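Local coordinates for protein aminotransferase (Streptomyces pactum, PDB 4ZM4) that is a class-III aminotransferase of the pyridoxal-phosphate-dependent family, a two-chain assembly with ligand pockets built from residues of both subunits, at residues S23-G27 with G28-S32; R45-G49 with C50-D54; L180-I183 with P184-A188; L405-E409 with G410-H414. The protein carries 1 engineered substitution. One frame throughout, in Å; residues are numbered along the deposited sequence.

Overall arrangement
All four contacts are local, each made within one continuous run of chain, but they differ in setting. Contacts 1 and 4 are buried; contacts 2 and 3 are partly buried. Contact 2 (45-54) is a hairpin and contact 4 (405-414) a helix-to-strand junction, and both reach the same mixed sheet, their centres about 14 Å apart. Contacts 1 (23-32) and 3 (180-188) are beta turns in loops, with centres about 24 Å apart. Contacts 1 to 3 touch the second subunit at several residues, contact 4 through Tyr412, and contact 1 alone touches the bound P3B. Paired arginines mark contact 2, serines contact 1, and mainly apolar side chains contact 3, while contact 4 joins helix capping to aromatic packing.

Contact 1: S23-G27 with G28-S32; sequences SVIAG and GVSSS. With P3B ((3E,4R,5R)-4,5-dihydroxy-3-{[(Z)-{3-hydroxy-2-methyl-5-[(phosphonooxy)methyl]pyridin-4(1H)-ylidene}methyl]imino}cyclohex-1-ene-1-carboxylic acid), chain H.
Gly28 opens its segment by giving its N-H to Ile25 O, a bond of 2.8 Å between N and O that closes a type II beta turn over Ala26 and Gly27. The amide comes in from above the carbonyl plane, 43° out of it. Both glycines have positive phi, a backbone shape that glycine readily adopts. Val29 comes next: its backbone N lies 3.9 Å from Ile25 CG2, the methyl that stands anti to the backbone N of Ile25, while its own side chain turns away to pack on Arg34 and Ala35 of its own chain and on Pro96 of the second subunit. Ser30 meets the same methyl, its N lying 4.1 Å from Ile25 CG2, and its OG is hydrogen-bonded to the backbone N of Phe119 of the second subunit. Ser31 carries the chain to the ligand. With OG anti to the backbone N (chi1 159°), the hydroxyl donates to carboxylate oxygen OAD of P3B, Ser31 OG lying 2.7 Å from it. Ser32 closes the segment by hydrogen-bonding through OG to Arg118 of the second subunit, an arginine that also bonds to Ala26 O and Ser30 O. The turn is therefore held from within by one backbone bond and from without by the partner chain. Together these bonds suggest that the position of Ser31, and with it one polar grip on the ligand carboxylate, probably depends in part on how the two subunits fit together.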
loop_
_atom_site.group_PDB
_atom_site.type_symbol
_atom_site.label_atom_id
_atom_site.label_comp_id
_atom_site.label_asym_id
_atom_site.label_seq_id
_atom_site.Cartn_x
_atom_site.Cartn_y
_atom_site.Cartn_z
ATOM N N SER B 23 -0.283 8.267 22.427
ATOM C CA SER B 23 -1.630 8.754 22.737
ATOM C C SER B 23 -2.467 8.954 21.456
ATOM O O SER B 23 -3.688 9.057 21.554
ATOM C CB SER B 23 -1.574 10.054 23.556
ATOM O OG SER B 23 -1.257 11.141 22.697
ATOM N N VAL B 24 -1.824 9.056 20.284
ATOM C CA VAL B 24 -2.563 9.196 19.001
ATOM C C VAL B 24 -2.286 8.095 17.946
ATOM O O VAL B 24 -3.079 7.927 17.028
ATOM C CB VAL B 24 -2.369 10.583 18.352
ATOM C CG1 VAL B 24 -2.870 11.676 19.306
ATOM C CG2 VAL B 24 -0.920 10.839 17.995
ATOM N N ILE B 25 -1.209 7.330 18.106
ATOM C CA ILE B 25 -0.948 6.167 17.268
ATOM C C ILE B 25 -1.104 4.907 18.153
ATOM O O ILE B 25 -0.283 4.676 19.039
ATOM C CB ILE B 25 0.490 6.215 16.661
ATOM C CG1 ILE B 25 0.772 7.555 15.996
ATOM C CG2 ILE B 25 0.704 5.088 15.677
ATOM C CD1 ILE B 25 -0.152 7.904 14.853
ATOM N N ALA B 26 -2.163 4.121 17.946
ATOM C CA ALA B 26 -2.432 2.976 18.822
ATOM C C ALA B 26 -1.287 1.959 18.747
ATOM O O ALA B 26 -0.990 1.446 17.684
ATOM C CB ALA B 26 -3.736 2.294 18.448
ATOM N N GLY B 27 -0.605 1.782 19.877
ATOM C CA GLY B 27 0.566 0.920 19.969
ATOM C C GLY B 27 1.914 1.603 19.744
ATOM O O GLY B 27 2.970 0.977 19.916
ATOM N N GLY B 28 1.890 2.873 19.356
ATOM C CA GLY B 28 3.134 3.619 19.184
ATOM C C GLY B 28 3.679 3.590 17.760
ATOM O O GLY B 28 4.433 4.467 17.393
ATOM N N VAL B 29 3.361 2.552 16.982
ATOM C CA VAL B 29 3.806 2.502 15.594
ATOM C C VAL B 29 2.732 1.802 14.790
ATOM O O VAL B 29 2.024 0.931 15.313
ATOM C CB VAL B 29 5.188 1.793 15.375
ATOM C CG1 VAL B 29 5.736 2.093 13.990
ATOM C CG2 VAL B 29 6.220 2.212 16.401
ATOM N N SER B 30 2.621 2.173 13.517
ATOM C CA SER B 30 1.563 1.672 12.660
ATOM C C SER B 30 1.663 0.164 12.383
ATOM O O SER B 30 0.638 -0.520 12.198
ATOM C CB SER B 30 1.496 2.485 11.367
ATOM O OG SER B 30 1.042 3.805 11.628
ATOM N N SER B 31 2.891 -0.350 12.380
ATOM C CA SER B 31 3.131 -1.758 12.120
ATOM C C SER B 31 3.409 -2.495 13.435
ATOM O O SER B 31 4.353 -2.161 14.164
ATOM C CB SER B 31 4.301 -1.944 11.166
ATOM O OG SER B 31 4.832 -3.247 11.298
ATOM N N SER B 32 2.618 -3.534 13.700
ATOM C CA SER B 32 2.749 -4.325 14.934
ATOM C C SER B 32 4.177 -4.843 15.219
ATOM O O SER B 32 4.571 -4.888 16.377
ATOM C CB SER B 32 1.735 -5.498 14.961
ATOM O OG SER B 32 0.411 -5.042 15.107
HETATM O OAH P3B H . 3.845 -4.843 2.795
HETATM P PBA P3B H . 5.355 -4.387 2.638
HETATM O OAI P3B H . 5.792 -4.123 4.047
HETATM O OAC P3B H . 5.533 -3.141 1.786
HETATM O OAQ P3B H . 6.060 -5.776 2.028
HETATM C CAM P3B H . 5.696 -7.116 2.491
HETATM C CAV P3B H . 6.789 -7.919 2.276
HETATM C CAL P3B H . 6.744 -8.767 1.178
HETATM N NAP P3B H . 7.856 -9.555 0.910
HETATM C CAU P3B H . 8.982 -9.493 1.698
HETATM C CAA P3B H . 10.063 -10.297 1.448
HETATM C CAW P3B H . 9.009 -8.711 2.766
HETATM O OAE P3B H . 10.144 -8.699 3.500
HETATM C CAX P3B H . 7.949 -7.864 3.096
HETATM C CAJ P3B H . 8.012 -7.031 4.268
HETATM N NAO P3B H . 9.030 -7.148 5.186
HETATM C CAT P3B H . 9.041 -6.447 6.364
HETATM C CAK P3B H . 7.967 -5.670 6.880
HETATM C CAS P3B H . 7.982 -5.036 8.118
HETATM C CAR P3B H . 6.918 -4.228 8.560
HETATM O OAD P3B H . 6.972 -3.577 9.616
HETATM O OAB P3B H . 5.858 -4.180 7.985
HETATM C CAN P3B H . 9.114 -4.923 8.827
HETATM C CAY P3B H . 10.393 -5.604 8.315
HETATM O OAF P3B H . 10.965 -6.137 9.525
HETATM C CAZ P3B H . 10.203 -6.688 7.178
HETATM O OAG P3B H . 11.395 -7.026 6.378
#

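Contact 2: R45-G49 with C50-D54; sequences RSAGG and CLLRD
Ser46 to Gly48 and Leu51 to Asp54 run antiparallel, their axes 4.8 Å apart at closest and 164° between their directions, with Ser46-Arg53 and Gly48-Leu51 as hydrogen-bonded pairs and Ala47-Leu52 as the non-hydrogen-bonded pair between them. Arg53 N bonds to Ser46 O at 2.8 Å, and Gly48 and Leu51 exchange two bonds, Gly48 N to Leu51 O and Leu51 N to Gly48 O. At the open end Arg53 O accepts twice, from Arg45 N at 2.7 Å and, in its carbonyl plane on a lone pair, from Ser46 N at 3.3 Å.

The two arginines lie against each other there. Arg45, with CG anti to its backbone N (chi1 164°), brings its methylene CD over the centre of the Arg53 guanidinium, where Arg45 CD is 3.6 Å from Arg53 CZ. The two guanidinium planes stand nearly perpendicular, 84° apart. Asp57 forms salt bridges to NH1 of both arginines, which probably offsets their like charges, and Arg45 NE forms a further salt bridge to Glu98 of the second subunit. On the other face of the sheet Ala47 CB touches Leu52 CD2 at 4.0 Å; this apolar pair is covered by Tyr74 and, from the second subunit, by Thr93 and Leu95. Gly49 takes the positive phi of the tight reversal. The whole is a beta hairpin with a two-residue loop, Gly49 and Cys50, in a type II' turn, and a classic beta bulge where Arg45 and Ser46 both face Arg53.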
loop_
_atom_site.group_PDB
_atom_site.type_symbol
_atom_site.label_atom_id
_atom_site.label_comp_id
_atom_site.label_asym_id
_atom_site.label_seq_id
_atom_site.Cartn_x
_atom_site.Cartn_y
_atom_site.Cartn_z
ATOM N N ARG B 45 14.204 12.501 14.677
ATOM C CA ARG B 45 13.989 13.888 14.332
ATOM C C ARG B 45 14.378 14.143 12.857
ATOM O O ARG B 45 13.712 14.889 12.149
ATOM C CB ARG B 45 14.841 14.770 15.241
ATOM C CG ARG B 45 15.030 16.220 14.755
ATOM C CD ARG B 45 15.476 17.131 15.898
ATOM N NE ARG B 45 14.434 17.230 16.920
ATOM C CZ ARG B 45 14.591 17.780 18.128
ATOM N NH1 ARG B 45 15.771 18.271 18.494
ATOM N NH2 ARG B 45 13.576 17.820 18.989
ATOM N N SER B 46 15.487 13.535 12.430
ATOM C CA SER B 46 15.926 13.648 11.067
ATOM C C SER B 46 16.865 12.480 10.752
ATOM O O SER B 46 17.324 11.765 11.645
ATOM C CB SER B 46 16.615 14.993 10.838
ATOM O OG SER B 46 17.988 14.993 11.266
ATOM N N ALA B 47 17.212 12.341 9.491
ATOM C CA ALA B 47 18.123 11.308 9.082
ATOM C C ALA B 47 18.811 11.660 7.777
ATOM O O ALA B 47 18.223 12.313 6.920
ATOM C CB ALA B 47 17.375 9.988 8.949
ATOM N N GLY B 48 20.044 11.195 7.619
ATOM C CA GLY B 48 20.834 11.396 6.386
ATOM C C GLY B 48 22.028 10.469 6.354
ATOM O O GLY B 48 22.693 10.281 7.362
ATOM N N GLY B 49 22.338 9.906 5.195
ATOM C CA GLY B 49 23.464 8.975 5.089
ATOM C C GLY B 49 23.069 7.708 5.828
ATOM O O GLY B 49 22.041 7.134 5.534
ATOM N N CYS B 50 23.888 7.277 6.781
ATOM C CA CYS B 50 23.554 6.179 7.645
ATOM C C CYS B 50 23.369 6.669 9.060
ATOM O O CYS B 50 23.502 5.887 10.001
ATOM C CB CYS B 50 24.644 5.113 7.600
ATOM S SG CYS B 50 26.264 5.652 8.187
ATOM N N LEU B 51 23.044 7.950 9.220
ATOM C CA LEU B 51 22.952 8.554 10.543
ATOM C C LEU B 51 21.524 9.004 10.869
ATOM O O LEU B 51 20.883 9.670 10.061
ATOM C CB LEU B 51 23.871 9.759 10.651
ATOM C CG LEU B 51 25.387 9.523 10.616
ATOM C CD1 LEU B 51 26.109 10.855 10.731
ATOM C CD2 LEU B 51 25.831 8.595 11.733
ATOM N N LEU B 52 21.043 8.618 12.048
ATOM C CA LEU B 52 19.792 9.137 12.589
ATOM C C LEU B 52 20.108 10.265 13.551
ATOM O O LEU B 52 21.135 10.219 14.246
ATOM C CB LEU B 52 19.047 8.061 13.373
ATOM C CG LEU B 52 18.688 6.777 12.646
ATOM C CD1 LEU B 52 18.180 5.762 13.655
ATOM C CD2 LEU B 52 17.656 7.039 11.571
ATOM N N ARG B 53 19.220 11.252 13.630
ATOM C CA ARG B 53 19.239 12.091 14.809
ATOM C C ARG B 53 17.955 11.987 15.596
ATOM O O ARG B 53 16.873 12.165 15.075
ATOM C CB ARG B 53 19.793 13.506 14.705
ATOM C CG ARG B 53 19.137 14.505 13.814
ATOM C CD ARG B 53 19.032 15.881 14.565
ATOM N NE ARG B 53 18.413 16.903 13.744
ATOM C CZ ARG B 53 18.350 18.189 14.080
ATOM N NH1 ARG B 53 18.916 18.643 15.202
ATOM N NH2 ARG B 53 17.728 19.023 13.270
ATOM N N ASP B 54 18.160 11.645 16.858
ATOM C CA ASP B 54 17.208 11.740 17.981
ATOM C C ASP B 54 16.463 13.057 18.189
ATOM O O ASP B 54 16.909 14.121 17.757
ATOM C CB ASP B 54 18.011 11.576 19.294
ATOM C CG ASP B 54 18.041 10.201 19.756
ATOM O OD1 ASP B 54 17.388 9.371 19.095
ATOM O OD2 ASP B 54 18.738 9.930 20.747
#

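Contact 3: L180-I183 with P184-A188; sequences LGMI and PEALA
Ile183 O accepts the N-H of Ala186 at 3.0 Å between O and N, closing a type I beta turn with Pro184 and Glu185 at its corners. A second type I turn, Glu185 to Ala188, overlaps the first, sharing Glu185 and Ala186, and is closed by Ala188 N bonding to Glu185 O, in a loop before strand 190-193. The Ala186 amide does not lie in the carbonyl plane of Ile183 but 53° above it, and the methyl follows it in, Ala186 CB reaching 3.2 Å from Ile183 O. Met182 adds an apolar contact. Its chain is bent at the last torsion (chi3 64°), which carries the terminal methyl to Ala186: Met182 CE touches Ala186 CB at 3.6 Å and, more loosely, Leu187 CG at 4.4 Å. Glu155 OE1 hydrogen-bonds to Ile183 N, and the side chains of Met182 and Ala186 also pack on Glu155.

The second subunit also packs on this loop. Glu185 OE2 is hydrogen-bonded to His189 of the second subunit, and Glu185 packs against Glu185 of that subunit, so the turn lies where the two copies meet. The Glu185 chain bends at its second torsion (chi2 87°) and runs back across the Ile183 side chain at about a right angle. Its other carboxylate oxygen thereby comes up against aliphatic carbon, Glu185 OE1 lying 3.8 Å from Ile183 CB and 3.9 Å from Ile183 CD1.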
loop_
_atom_site.group_PDB
_atom_site.type_symbol
_atom_site.label_atom_id
_atom_site.label_comp_id
_atom_site.label_asym_id
_atom_site.label_seq_id
_atom_site.Cartn_x
_atom_site.Cartn_y
_atom_site.Cartn_z
ATOM N N LEU B 180 -4.879 -12.042 14.477
ATOM C CA LEU B 180 -6.230 -12.178 14.942
ATOM C C LEU B 180 -7.163 -11.543 13.915
ATOM O O LEU B 180 -6.782 -10.650 13.190
ATOM C CB LEU B 180 -6.417 -11.484 16.299
ATOM C CG LEU B 180 -5.666 -12.008 17.541
ATOM C CD1 LEU B 180 -6.004 -11.131 18.734
ATOM C CD2 LEU B 180 -5.988 -13.458 17.868
ATOM N N GLY B 181 -8.390 -12.035 13.858
ATOM C CA GLY B 181 -9.417 -11.429 13.041
ATOM C C GLY B 181 -9.390 -11.774 11.574
ATOM O O GLY B 181 -10.082 -11.132 10.792
ATOM N N MET B 182 -8.620 -12.797 11.215
ATOM C CA MET B 182 -8.655 -13.384 9.863
ATOM C C MET B 182 -9.826 -14.351 9.730
ATOM O O MET B 182 -10.187 -15.023 10.695
ATOM C CB MET B 182 -7.332 -14.132 9.585
ATOM C CG MET B 182 -6.149 -13.198 9.435
ATOM S SD MET B 182 -4.524 -13.990 9.364
ATOM C CE MET B 182 -4.655 -14.953 7.842
ATOM N N ILE B 183 -10.428 -14.445 8.546
ATOM C CA ILE B 183 -11.481 -15.441 8.361
ATOM C C ILE B 183 -10.881 -16.837 8.534
ATOM O O ILE B 183 -9.708 -17.063 8.244
ATOM C CB ILE B 183 -12.222 -15.333 7.016
ATOM C CG1 ILE B 183 -11.256 -15.473 5.821
ATOM C CG2 ILE B 183 -12.991 -14.022 6.981
ATOM C CD1 ILE B 183 -11.949 -15.696 4.498
ATOM N N PRO B 184 -11.690 -17.763 9.073
ATOM C CA PRO B 184 -11.157 -19.089 9.415
ATOM C C PRO B 184 -10.587 -19.856 8.207
ATOM O O PRO B 184 -9.669 -20.676 8.402
ATOM C CB PRO B 184 -12.345 -19.852 10.037
ATOM C CG PRO B 184 -13.549 -19.025 9.798
ATOM C CD PRO B 184 -13.116 -17.608 9.442
ATOM N N GLU B 185 -11.085 -19.563 7.004
ATOM C CA GLU B 185 -10.656 -20.274 5.818
ATOM C C GLU B 185 -9.420 -19.605 5.179
ATOM O O GLU B 185 -8.963 -20.025 4.118
ATOM C CB GLU B 185 -11.789 -20.338 4.794
ATOM C CG GLU B 185 -13.100 -20.957 5.289
ATOM C CD GLU B 185 -14.035 -19.956 5.966
ATOM O OE1 GLU B 185 -13.651 -18.793 6.194
ATOM O OE2 GLU B 185 -15.168 -20.324 6.298
ATOM N N ALA B 186 -8.872 -18.566 5.818
ATOM C CA ALA B 186 -7.910 -17.701 5.146
ATOM C C ALA B 186 -6.803 -18.526 4.531
ATOM O O ALA B 186 -6.379 -18.248 3.406
ATOM C CB ALA B 186 -7.331 -16.696 6.109
ATOM N N LEU B 187 -6.336 -19.544 5.264
ATOM C CA LEU B 187 -5.150 -20.286 4.871
ATOM C C LEU B 187 -5.453 -21.675 4.381
ATOM O O LEU B 187 -4.569 -22.526 4.340
ATOM C CB LEU B 187 -4.165 -20.318 6.046
ATOM C CG LEU B 187 -3.602 -18.967 6.511
ATOM C CD1 LEU B 187 -2.664 -19.184 7.679
ATOM C CD2 LEU B 187 -2.865 -18.200 5.440
ATOM N N ALA B 188 -6.731 -21.935 4.079
ATOM C CA ALA B 188 -7.194 -23.263 3.671
ATOM C C ALA B 188 -6.463 -23.771 2.436
ATOM O O ALA B 188 -6.305 -24.970 2.279
ATOM C CB ALA B 188 -8.673 -23.218 3.380
#

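Contact 4: L405-E409 with G410-H414; sequences LAQKE and GVYFH
Gln407 lies alongside Tyr412, both side chains pointing the same way, and brings its amide oxygen to the ring edge, where Gln407 OE1 is 3.4 Å from Tyr412 CD1. OE1 is close to the ring plane, although amide and ring planes are turned 57° apart. This pair spans a Schellman motif that ends helix 396-408 and hands the chain on to strand 411-412. Two backbone bonds run back into the last turn: Val411 N to Ala406 O, and Gly410 N to Gln407 O, each 3.0 Å between N and O. Gly410 takes the positive phi (93°) that the motif requires. The redirected chain then passes close over the helix end, with Val411 O in a CA-H...O contact 3.1 Å from Gln407 CA.

Polar ends are settled by neighbours. The Gln407 amide donates through NE2 to Leu40 O, Tyr412 OH bonds to Ala37 O, and Glu409 forms a salt bridge to Arg441 of helix 429-444. Backbone bonds from Gly410 and from Tyr412 of strand 411-412 reach Ile61, joining the motif to strand 59-62. Phe413, its CG set between the backbone N and carbonyl carbon (chi1 53°), reaches back towards the helix and meets Ala406 obliquely, Phe413 CE2 lying 3.6 Å and Phe413 CZ 4.1 Å from Ala406 CB.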
loop_
_atom_site.group_PDB
_atom_site.type_symbol
_atom_site.label_atom_id
_atom_site.label_comp_id
_atom_site.label_asym_id
_atom_site.label_seq_id
_atom_site.Cartn_x
_atom_site.Cartn_y
_atom_site.Cartn_z
ATOM N N LEU B 405 22.469 -2.026 24.495
ATOM C CA LEU B 405 23.795 -1.503 24.822
ATOM C C LEU B 405 24.397 -0.810 23.622
ATOM O O LEU B 405 24.983 0.268 23.745
ATOM C CB LEU B 405 24.707 -2.629 25.330
ATOM C CG LEU B 405 24.397 -3.132 26.759
ATOM C CD1 LEU B 405 24.979 -4.518 27.006
ATOM C CD2 LEU B 405 24.891 -2.127 27.796
ATOM N N ALA B 406 24.259 -1.440 22.458
ATOM C CA ALA B 406 24.759 -0.870 21.195
ATOM C C ALA B 406 24.065 0.435 20.878
ATOM O O ALA B 406 24.707 1.398 20.505
ATOM C CB ALA B 406 24.566 -1.867 20.047
ATOM N N GLN B 407 22.750 0.470 21.079
ATOM C CA GLN B 407 21.962 1.670 20.816
ATOM C C GLN B 407 22.453 2.835 21.650
ATOM O O GLN B 407 22.606 3.941 21.130
ATOM C CB GLN B 407 20.487 1.430 21.069
ATOM C CG GLN B 407 19.577 2.566 20.610
ATOM C CD GLN B 407 18.094 2.231 20.730
ATOM O OE1 GLN B 407 17.626 1.198 20.224
ATOM N NE2 GLN B 407 17.338 3.104 21.397
ATOM N N LYS B 408 22.739 2.580 22.929
ATOM C CA LYS B 408 23.353 3.577 23.785
ATOM C C LYS B 408 24.714 4.009 23.312
ATOM O O LYS B 408 25.071 5.176 23.475
ATOM C CB LYS B 408 23.505 3.076 25.213
ATOM C CG LYS B 408 22.207 2.981 25.957
ATOM C CD LYS B 408 22.470 2.276 27.265
ATOM C CE LYS B 408 21.292 2.407 28.205
ATOM N NZ LYS B 408 21.831 2.399 29.589
ATOM N N GLU B 409 25.503 3.082 22.771
ATOM C CA GLU B 409 26.790 3.444 22.170
ATOM C C GLU B 409 26.650 4.164 20.823
ATOM O O GLU B 409 27.645 4.546 20.230
ATOM C CB GLU B 409 27.674 2.204 22.001
ATOM C CG GLU B 409 28.058 1.503 23.296
ATOM C CD GLU B 409 28.865 2.379 24.245
ATOM O OE1 GLU B 409 29.532 3.329 23.802
ATOM O OE2 GLU B 409 28.884 2.066 25.454
ATOM N N GLY B 410 25.428 4.330 20.321
ATOM C CA GLY B 410 25.185 5.058 19.072
ATOM C C GLY B 410 25.136 4.215 17.822
ATOM O O GLY B 410 25.442 4.692 16.735
ATOM N N VAL B 411 24.741 2.949 17.963
ATOM C CA VAL B 411 24.558 2.040 16.818
ATOM C C VAL B 411 23.199 1.348 16.981
ATOM O O VAL B 411 22.963 0.696 17.996
ATOM C CB VAL B 411 25.686 0.995 16.755
ATOM C CG1 VAL B 411 25.432 -0.056 15.662
ATOM C CG2 VAL B 411 27.024 1.681 16.525
ATOM N N TYR B 412 22.321 1.486 15.983
ATOM C CA TYR B 412 21.038 0.819 16.006
ATOM C C TYR B 412 20.990 -0.361 15.048
ATOM O O TYR B 412 21.182 -0.193 13.847
ATOM C CB TYR B 412 19.894 1.778 15.669
ATOM C CG TYR B 412 18.551 1.099 15.650
ATOM C CD1 TYR B 412 17.906 0.768 16.821
ATOM C CD2 TYR B 412 17.938 0.734 14.450
ATOM C CE1 TYR B 412 16.678 0.113 16.831
ATOM C CE2 TYR B 412 16.707 0.070 14.442
ATOM C CZ TYR B 412 16.085 -0.233 15.639
ATOM O OH TYR B 412 14.864 -0.871 15.646
ATOM N N PHE B 413 20.647 -1.534 15.589
ATOM C CA PHE B 413 20.123 -2.632 14.807
ATOM C C PHE B 413 18.857 -3.178 15.501
ATOM O O PHE B 413 18.636 -2.866 16.646
ATOM C CB PHE B 413 21.190 -3.715 14.576
ATOM C CG PHE B 413 21.851 -4.208 15.821
ATOM C CD1 PHE B 413 21.297 -5.245 16.531
ATOM C CD2 PHE B 413 23.009 -3.638 16.286
ATOM C CE1 PHE B 413 21.888 -5.700 17.688
ATOM C CE2 PHE B 413 23.616 -4.099 17.435
ATOM C CZ PHE B 413 23.060 -5.138 18.142
ATOM N N HIS B 414 18.056 -3.996 14.805
ATOM C CA HIS B 414 16.822 -4.568 15.371
ATOM C C HIS B 414 17.174 -5.569 16.501
ATOM O O HIS B 414 18.097 -6.356 16.352
ATOM C CB HIS B 414 16.013 -5.271 14.289
ATOM C CG HIS B 414 14.600 -5.576 14.676
ATOM N ND1 HIS B 414 14.260 -6.543 15.597
ATOM C CD2 HIS B 414 13.431 -5.072 14.219
ATOM C CE1 HIS B 414 12.954 -6.593 15.730
ATOM N NE2 HIS B 414 12.423 -5.731 14.884
#